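Local coordinates for ginlfy protein (Ginkgo biloba, PDB 4UDE) that probably acts as a DNA-binding transcription factor of the FLO/LFY family, the piece in the crystal being its SAM oligomerization domain, at residues Lys6-Leu11 with Lys27-Gly32; Tyr18-Met23 with Val63-Gly68. All blocks are in the same frame, centred on the assembly; numbering follows the deposited sequence.

Contact 1 (Lys6-Leu11 with Lys27-Gly32); sequences KELSSL and KMVEMG
V29 sets its CG2 methyl against the backbone of L8, 3.6 Å from L8 CA, so side chain packs on main chain. With CG1 anti to its own backbone N (chi1 171°), V29 splits its two methyls between different partners. V29 CG2 also takes L8 CB at 3.9 Å and L11 CD1 at 3.8 Å. V29 CG1 turns to the E7 side and meets E7 CB more loosely, at 4.1 Å. The L8 and V29 side chains cross at about a right angle.

L11 gives the second tight point. Its CD1 methyl lies 3.8 Å from M28 CB and so bridges M28 and V29, one turn of helix along from E7 and L8. L11 and M28 are both buried, and the whole contact is apolar, with no hydrogen bond from one segment to the other.

The E7 side is looser and partly exposed. Its CB faces the neighbouring helix, but the chain bends at chi2 and takes the carboxylate away from V29. The E7 side chain touches T34 in the loop beyond. The contact joins helix 2-15 to helix 22-30. L8 and L11 both reach L25 of the latter, and L38 of helix 35-39 touches both L11 and M28.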
loop_
_atom_site.group_PDB
_atom_site.type_symbol
_atom_site.label_atom_id
_atom_site.label_comp_id
_atom_site.label_asym_id
_atom_site.label_seq_id
_atom_site.Cartn_x
_atom_site.Cartn_y
_atom_site.Cartn_z
ATOM N N LYS A 6 10.311 -10.432 -3.151
ATOM C CA LYS A 6 10.969 -9.142 -2.955
ATOM C C LYS A 6 9.898 -8.031 -2.831
ATOM O O LYS A 6 9.984 -7.200 -1.923
ATOM C CB LYS A 6 11.919 -8.840 -4.128
ATOM C CG LYS A 6 13.393 -8.911 -3.778
ATOM C CD LYS A 6 14.050 -10.233 -4.161
ATOM C CE LYS A 6 14.781 -10.173 -5.485
ATOM N NZ LYS A 6 15.402 -11.481 -5.832
ATOM N N GLU A 7 8.862 -8.066 -3.697
ATOM C CA GLU A 7 7.779 -7.072 -3.666
ATOM C C GLU A 7 6.938 -7.178 -2.408
ATOM O O GLU A 7 6.606 -6.154 -1.817
ATOM C CB GLU A 7 6.899 -7.130 -4.925
ATOM C CG GLU A 7 7.591 -6.762 -6.232
ATOM C CD GLU A 7 8.737 -5.759 -6.192
ATOM O OE1 GLU A 7 8.514 -4.606 -5.756
ATOM O OE2 GLU A 7 9.858 -6.129 -6.616
ATOM N N LEU A 8 6.646 -8.407 -1.966
ATOM C CA LEU A 8 5.863 -8.607 -0.756
ATOM C C LEU A 8 6.611 -8.065 0.465
ATOM O O LEU A 8 6.000 -7.354 1.272
ATOM C CB LEU A 8 5.413 -10.076 -0.587
ATOM C CG LEU A 8 4.685 -10.432 0.714
ATOM C CD1 LEU A 8 3.321 -9.761 0.799
ATOM C CD2 LEU A 8 4.526 -11.927 0.848
ATOM N N SER A 9 7.936 -8.330 0.551
ATOM C CA SER A 9 8.782 -7.830 1.631
ATOM C C SER A 9 8.771 -6.307 1.616
ATOM O O SER A 9 8.611 -5.705 2.665
ATOM C CB SER A 9 10.215 -8.339 1.492
ATOM O OG SER A 9 10.326 -9.677 1.936
ATOM N N SER A 10 8.921 -5.696 0.427
ATOM C CA SER A 10 8.881 -4.238 0.242
ATOM C C SER A 10 7.592 -3.655 0.792
ATOM O O SER A 10 7.661 -2.699 1.545
ATOM C CB SER A 10 9.013 -3.870 -1.231
ATOM O OG SER A 10 10.337 -4.111 -1.652
ATOM N N LEU A 11 6.436 -4.238 0.439
ATOM C CA LEU A 11 5.144 -3.748 0.916
ATOM C C LEU A 11 4.950 -3.974 2.420
ATOM O O LEU A 11 4.405 -3.093 3.095
ATOM C CB LEU A 11 3.959 -4.293 0.084
ATOM C CG LEU A 11 3.907 -3.931 -1.435
ATOM C CD1 LEU A 11 2.558 -4.324 -2.026
ATOM C CD2 LEU A 11 4.104 -2.452 -1.688
ATOM N N LYS A 27 -2.633 -9.440 -2.239
ATOM C CA LYS A 27 -3.401 -8.992 -3.378
ATOM C C LYS A 27 -2.746 -7.793 -4.087
ATOM O O LYS A 27 -2.711 -7.771 -5.310
ATOM C CB LYS A 27 -4.865 -8.707 -2.990
ATOM C CG LYS A 27 -5.787 -8.468 -4.198
ATOM C CD LYS A 27 -5.810 -9.573 -5.257
ATOM C CE LYS A 27 -6.491 -10.837 -4.792
ATOM N NZ LYS A 27 -6.439 -11.894 -5.837
ATOM N N MET A 28 -2.205 -6.834 -3.331
ATOM C CA MET A 28 -1.513 -5.659 -3.898
ATOM C C MET A 28 -0.278 -6.060 -4.738
ATOM O O MET A 28 -0.090 -5.522 -5.820
ATOM C CB MET A 28 -1.155 -4.655 -2.797
ATOM C CG MET A 28 -2.373 -4.009 -2.164
ATOM S SD MET A 28 -1.938 -2.870 -0.824
ATOM C CE MET A 28 -1.276 -1.510 -1.791
ATOM N N VAL A 29 0.499 -7.061 -4.281
ATOM C CA VAL A 29 1.666 -7.598 -5.010
ATOM C C VAL A 29 1.194 -8.213 -6.341
ATOM O O VAL A 29 1.771 -7.933 -7.390
ATOM C CB VAL A 29 2.431 -8.647 -4.155
ATOM C CG1 VAL A 29 3.501 -9.381 -4.975
ATOM C CG2 VAL A 29 3.056 -7.989 -2.934
ATOM N N GLU A 30 0.118 -9.021 -6.279
ATOM C CA GLU A 30 -0.496 -9.706 -7.405
ATOM C C GLU A 30 -1.012 -8.681 -8.441
ATOM O O GLU A 30 -0.917 -8.920 -9.654
ATOM C CB GLU A 30 -1.599 -10.610 -6.862
ATOM C CG GLU A 30 -2.354 -11.451 -7.869
ATOM C CD GLU A 30 -3.525 -12.187 -7.239
ATOM O OE1 GLU A 30 -3.406 -12.636 -6.071
ATOM O OE2 GLU A 30 -4.575 -12.295 -7.913
ATOM N N MET A 31 -1.492 -7.514 -7.955
ATOM C CA MET A 31 -1.960 -6.417 -8.804
ATOM C C MET A 31 -0.806 -5.624 -9.415
ATOM O O MET A 31 -1.041 -4.790 -10.281
ATOM C CB MET A 31 -2.895 -5.489 -8.029
ATOM C CG MET A 31 -4.268 -6.056 -7.840
ATOM S SD MET A 31 -5.312 -4.904 -6.933
ATOM C CE MET A 31 -4.917 -5.320 -5.444
ATOM N N GLY A 32 0.410 -5.861 -8.940
ATOM C CA GLY A 32 1.614 -5.224 -9.461
ATOM C C GLY A 32 2.069 -3.940 -8.797
ATOM O O GLY A 32 2.884 -3.218 -9.377
#

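Contact 2 (Tyr18-Met23 with Val63-Gly68)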
loop_
_atom_site.group_PDB
_atom_site.type_symbol
_atom_site.label_atom_id
_atom_site.label_comp_id
_atom_site.label_asym_id
_atom_site.label_seq_id
_atom_site.Cartn_x
_atom_site.Cartn_y
_atom_site.Cartn_z
ATOM N N TYR A 18 0.837 -0.150 10.335
ATOM C CA TYR A 18 -0.308 0.521 9.739
ATOM C C TYR A 18 -1.546 -0.348 9.605
ATOM O O TYR A 18 -2.534 0.095 9.048
ATOM C CB TYR A 18 0.088 1.245 8.448
ATOM C CG TYR A 18 1.020 2.411 8.720
ATOM C CD1 TYR A 18 0.518 3.676 9.017
ATOM C CD2 TYR A 18 2.405 2.246 8.689
ATOM C CE1 TYR A 18 1.369 4.750 9.278
ATOM C CE2 TYR A 18 3.268 3.313 8.949
ATOM C CZ TYR A 18 2.743 4.564 9.247
ATOM O OH TYR A 18 3.572 5.626 9.503
ATOM N N GLY A 19 -1.508 -1.552 10.176
ATOM C CA GLY A 19 -2.638 -2.474 10.202
ATOM C C GLY A 19 -3.060 -3.097 8.887
ATOM O O GLY A 19 -4.180 -3.591 8.784
ATOM N N VAL A 20 -2.174 -3.135 7.884
ATOM C CA VAL A 20 -2.526 -3.761 6.604
ATOM C C VAL A 20 -2.283 -5.266 6.733
ATOM O O VAL A 20 -1.187 -5.686 7.097
ATOM C CB VAL A 20 -1.801 -3.097 5.412
ATOM C CG1 VAL A 20 -2.264 -3.697 4.089
ATOM C CG2 VAL A 20 -2.045 -1.586 5.422
ATOM N N ARG A 21 -3.338 -6.061 6.554
ATOM C CA ARG A 21 -3.261 -7.513 6.719
ATOM C C ARG A 21 -2.576 -8.224 5.556
ATOM O O ARG A 21 -2.496 -7.684 4.451
ATOM C CB ARG A 21 -4.634 -8.110 7.080
ATOM C CG ARG A 21 -5.197 -7.479 8.367
ATOM C CD ARG A 21 -6.579 -7.982 8.733
ATOM N NE ARG A 21 -7.593 -7.677 7.724
ATOM C CZ ARG A 21 -8.755 -8.313 7.619
ATOM N NH1 ARG A 21 -9.063 -9.289 8.462
ATOM N NH2 ARG A 21 -9.634 -7.954 6.694
ATOM N N TYR A 22 -2.032 -9.419 5.843
ATOM C CA TYR A 22 -1.272 -10.267 4.945
ATOM C C TYR A 22 -1.914 -10.475 3.576
ATOM O O TYR A 22 -1.240 -10.305 2.566
ATOM C CB TYR A 22 -0.938 -11.616 5.619
ATOM C CG TYR A 22 -0.016 -12.471 4.778
ATOM C CD1 TYR A 22 1.308 -12.101 4.566
ATOM C CD2 TYR A 22 -0.480 -13.623 4.148
ATOM C CE1 TYR A 22 2.158 -12.869 3.769
ATOM C CE2 TYR A 22 0.364 -14.405 3.358
ATOM C CZ TYR A 22 1.684 -14.023 3.171
ATOM O OH TYR A 22 2.540 -14.778 2.395
ATOM N N MET A 23 -3.202 -10.835 3.551
ATOM C CA MET A 23 -3.977 -11.062 2.335
ATOM C C MET A 23 -4.233 -9.786 1.520
ATOM O O MET A 23 -4.458 -9.879 0.318
ATOM C CB MET A 23 -5.295 -11.764 2.668
ATOM C CG MET A 23 -5.144 -13.259 2.820
ATOM S SD MET A 23 -6.774 -14.041 2.948
ATOM C CE MET A 23 -7.023 -14.539 1.186
ATOM N N VAL A 63 -11.931 -1.244 8.586
ATOM C CA VAL A 63 -12.003 0.230 8.499
ATOM C C VAL A 63 -10.618 0.873 8.709
ATOM O O VAL A 63 -10.219 1.712 7.901
ATOM C CB VAL A 63 -13.100 0.819 9.441
ATOM C CG1 VAL A 63 -13.208 2.337 9.313
ATOM C CG2 VAL A 63 -14.453 0.177 9.157
ATOM N N GLY A 64 -9.892 0.426 9.747
ATOM C CA GLY A 64 -8.554 0.915 10.101
ATOM C C GLY A 64 -7.465 0.572 9.097
ATOM O O GLY A 64 -6.439 1.259 9.019
ATOM N N GLU A 65 -7.673 -0.525 8.343
ATOM C CA GLU A 65 -6.819 -0.994 7.241
ATOM C C GLU A 65 -6.909 0.008 6.051
ATOM O O GLU A 65 -5.881 0.343 5.452
ATOM C CB GLU A 65 -7.310 -2.381 6.823
ATOM C CG GLU A 65 -6.389 -3.134 5.911
ATOM C CD GLU A 65 -6.655 -4.623 5.828
ATOM O OE1 GLU A 65 -7.779 -5.088 6.141
ATOM O OE2 GLU A 65 -5.711 -5.327 5.413
ATOM N N LYS A 66 -8.128 0.525 5.746
ATOM C CA LYS A 66 -8.334 1.532 4.685
ATOM C C LYS A 66 -7.604 2.831 5.061
ATOM O O LYS A 66 -6.901 3.405 4.228
ATOM C CB LYS A 66 -9.838 1.827 4.447
ATOM C CG LYS A 66 -10.596 0.680 3.766
ATOM C CD LYS A 66 -12.051 1.026 3.480
ATOM C CE LYS A 66 -12.779 -0.156 2.886
ATOM N NZ LYS A 66 -14.222 0.123 2.669
ATOM N N TYR A 67 -7.755 3.268 6.326
ATOM C CA TYR A 67 -7.057 4.440 6.855
ATOM C C TYR A 67 -5.532 4.199 6.945
ATOM O O TYR A 67 -4.764 5.118 6.671
ATOM C CB TYR A 67 -7.640 4.862 8.223
ATOM C CG TYR A 67 -8.956 5.589 8.082
ATOM C CD1 TYR A 67 -9.002 6.912 7.641
ATOM C CD2 TYR A 67 -10.160 4.942 8.335
ATOM C CE1 TYR A 67 -10.217 7.573 7.462
ATOM C CE2 TYR A 67 -11.382 5.596 8.173
ATOM C CZ TYR A 67 -11.404 6.919 7.753
ATOM O OH TYR A 67 -12.604 7.574 7.603
ATOM N N GLY A 68 -5.134 2.968 7.277
ATOM C CA GLY A 68 -3.738 2.521 7.374
ATOM C C GLY A 68 -2.939 2.594 6.084
ATOM O O GLY A 68 -1.770 2.992 6.101
#
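This is a polar, partly buried contact between the loop leading into helix 22-30 and the first turns of helix 63-83. E65 makes the largest share of it. Its chain leaves with CG anti to the backbone N (chi1 -168°) and stays extended beyond, which brings the carboxylate to R21.

E65 OE2 accepts the backbone N-H of R21 at 2.7 Å, an almost straight bond at 161°. E65 OE1 accepts R21 NE at 3.0 Å in a salt bridge, and R21 NH2 adds a weak bond to the same oxygen. Both R21 N and R21 NE come from above the carboxylate plane. The guanidinium presents its edge, and the two flat groups are turned 67° apart, so this is not a coplanar fork. E65 OE2 also bonds T24 OG1, and E65 OE1 bonds L62 N, so each oxygen of this buried residue has at least two partners. R21 NH2 has a further long, weak ion pair with D60. A glutamine at E65 would probably lose the charge that pairs with R21 and put an amide NH2 against donors that an oxygen now accepts.

Farther along, backbone packs on backbone. G68 CA makes a CA-H...O contact of 3.2 Å with Y18 O; a CB on G68 would clash with that oxygen. Y18 CB lies 3.5 Å from G68 O, and the Y18 side chain also touches S71, A72 and A75 of the same helix. V20 lies alongside, with V20 CG1 4.0 Å from E65 OE2 and its side chain on I69.

R21 is the N-cap residue of helix 22-30. Through E65 the start of that helix is tied to the long helix 63-83, within the five-helix SAM fold.

In the fold
Contacts 1 and 2 both use helix 22-30, at different points along it. Contact 2 holds the start of that helix against helix 63-83, and contact 1 packs its later turns against helix 2-15. Their centres are about 15 Å apart, and each lies about 9 Å from the centre of the chain. They meet directly where L8 CD2 of contact 1 packs 3.8 Å from Y22 OH of contact 2. Their segments alternate along the chain. Contact 1 is apolar, while contact 2 adds a salt bridge. Together they connect the first, second and last helices of the SAM domain.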